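PDB 3HUT: putative branched-chain amino acid ABC transporter from Rhodospirillum rubrum ATCC 11170, which probably binds a branched-chain or related amino acid outside the cytoplasm and delivers it to an ABC transporter for uptake. Local coordinates for residues F278-Y283 with A316-I321. Residues are numbered along the deposited sequence; the frame is centred on the assembly and turned at random.
Sequences FAAHGY and AGVTGI
Methyl CG2 of Thr-319 stands over one face of the His-281 imidazole, 3.8 Å from the ring centroid and only 10° off the ring normal, which identifies a CH-pi contact. The His-281 CB leaves the helix away from the turn, but with CG anti to the carbonyl carbon (chi1 -74°) the ring swings back beneath that methyl. Thr-319 CG2 also lies 3.9 Å from Ala-280 CB, as does Val-318 CG2; one methyl from each residue thus meets this small side chain. The other valine branch, CG1, is 3.8 Å from CD2 of Tyr-283, approaching the ring obliquely. Replacing His-281 by an alanine would probably leave the Thr-319 methyl without its aromatic face and open a gap beside it. In this two-lobed periplasmic-binding-protein fold, helix 277-296, which packs on helix 18-37 of the N-terminal lobe, meets the type I turn Gly-317 to Gly-320 just before the chain enters strand 322-324, in the sheet of the other lobe. No hydrogen bond joins the two segments; polar fixation comes from Asp-284, the residue after Tyr-283 on the same helix, whose carboxylate bonds both Val-318 N and Thr-319 OG1. Lys-333 also hydrogen-bonds OG1, while Phe-263 stacks on the Tyr-283 ring and touches Val-318.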
loop_
_atom_site.group_PDB
_atom_site.type_symbol
_atom_site.label_atom_id
_atom_site.label_comp_id
_atom_site.label_asym_id
_atom_site.label_seq_id
_atom_site.Cartn_x
_atom_site.Cartn_y
_atom_site.Cartn_z
ATOM N N PHE A 278 -2.156 6.813 -2.271
ATOM C CA PHE A 278 -1.202 7.450 -1.370
ATOM C C PHE A 278 -1.953 8.294 -0.344
ATOM O O PHE A 278 -1.620 8.300 0.844
ATOM C CB PHE A 278 -0.223 8.297 -2.186
ATOM C CG PHE A 278 0.594 7.488 -3.148
ATOM C CD1 PHE A 278 1.680 6.744 -2.699
ATOM C CD2 PHE A 278 0.236 7.407 -4.489
ATOM C CE1 PHE A 278 2.395 5.925 -3.572
ATOM C CE2 PHE A 278 0.944 6.590 -5.371
ATOM C CZ PHE A 278 2.025 5.848 -4.911
ATOM N N ALA A 279 -2.987 8.990 -0.801
ATOM C CA ALA A 279 -3.794 9.804 0.098
ATOM C C ALA A 279 -4.470 8.888 1.123
ATOM O O ALA A 279 -4.557 9.215 2.311
ATOM C CB ALA A 279 -4.841 10.564 -0.691
ATOM N N ALA A 280 -4.935 7.734 0.659
ATOM C CA ALA A 280 -5.607 6.775 1.530
ATOM C C ALA A 280 -4.664 6.210 2.597
ATOM O O ALA A 280 -5.033 6.084 3.763
ATOM C CB ALA A 280 -6.193 5.647 0.694
ATOM N N HIS A 281 -3.451 5.855 2.198
ATOM C CA HIS A 281 -2.488 5.327 3.153
ATOM C C HIS A 281 -2.053 6.430 4.113
ATOM O O HIS A 281 -1.750 6.166 5.273
ATOM C CB HIS A 281 -1.287 4.735 2.409
ATOM C CG HIS A 281 -1.587 3.428 1.745
ATOM N ND1 HIS A 281 -1.598 2.231 2.431
ATOM C CD2 HIS A 281 -1.948 3.134 0.474
ATOM C CE1 HIS A 281 -1.951 1.259 1.609
ATOM N NE2 HIS A 281 -2.171 1.780 0.415
ATOM N N GLY A 282 -2.032 7.668 3.627
ATOM C CA GLY A 282 -1.660 8.782 4.478
ATOM C C GLY A 282 -2.766 8.989 5.496
ATOM O O GLY A 282 -2.517 9.330 6.656
ATOM N N TYR A 283 -4.004 8.775 5.054
ATOM C CA TYR A 283 -5.159 8.916 5.930
ATOM C C TYR A 283 -5.070 7.874 7.047
ATOM O O TYR A 283 -5.203 8.202 8.229
ATOM C CB TYR A 283 -6.453 8.705 5.134
ATOM C CG TYR A 283 -7.721 8.981 5.917
ATOM C CD1 TYR A 283 -8.018 10.266 6.377
ATOM C CD2 TYR A 283 -8.642 7.964 6.170
ATOM C CE1 TYR A 283 -9.208 10.531 7.066
ATOM C CE2 TYR A 283 -9.832 8.217 6.858
ATOM C CZ TYR A 283 -10.109 9.503 7.301
ATOM O OH TYR A 283 -11.289 9.761 7.975
ATOM N N ALA A 316 -9.409 -0.615 11.491
ATOM C CA ALA A 316 -10.378 -0.555 10.400
ATOM C C ALA A 316 -10.078 0.627 9.479
ATOM O O ALA A 316 -10.780 1.632 9.499
ATOM C CB ALA A 316 -11.789 -0.429 10.965
ATOM N N GLY A 317 -9.030 0.504 8.675
ATOM C CA GLY A 317 -8.657 1.594 7.785
ATOM C C GLY A 317 -9.381 1.593 6.455
ATOM O O GLY A 317 -10.076 0.631 6.113
ATOM N N VAL A 318 -9.229 2.680 5.704
ATOM C CA VAL A 318 -9.857 2.775 4.394
ATOM C C VAL A 318 -9.059 1.921 3.418
ATOM O O VAL A 318 -9.505 1.662 2.302
ATOM C CB VAL A 318 -9.911 4.236 3.897
ATOM C CG1 VAL A 318 -10.689 5.082 4.895
ATOM C CG2 VAL A 318 -8.505 4.789 3.707
ATOM N N THR A 319 -7.879 1.482 3.854
ATOM C CA THR A 319 -7.024 0.636 3.028
ATOM C C THR A 319 -7.188 -0.816 3.469
ATOM O O THR A 319 -6.425 -1.685 3.055
ATOM C CB THR A 319 -5.524 1.040 3.124
ATOM O OG1 THR A 319 -5.032 0.812 4.453
ATOM C CG2 THR A 319 -5.346 2.510 2.763
ATOM N N GLY A 320 -8.195 -1.059 4.311
ATOM C CA GLY A 320 -8.480 -2.402 4.789
ATOM C C GLY A 320 -8.119 -2.649 6.240
ATOM O O GLY A 320 -7.428 -1.846 6.860
ATOM N N ILE A 321 -8.591 -3.764 6.787
ATOM C CA ILE A 321 -8.283 -4.105 8.171
ATOM C C ILE A 321 -6.775 -4.317 8.233
ATOM O O ILE A 321 -6.239 -5.178 7.538
ATOM C CB ILE A 321 -9.028 -5.383 8.604
ATOM C CG1 ILE A 321 -10.536 -5.115 8.571
ATOM C CG2 ILE A 321 -8.562 -5.814 9.992
ATOM C CD1 ILE A 321 -11.401 -6.264 9.064
#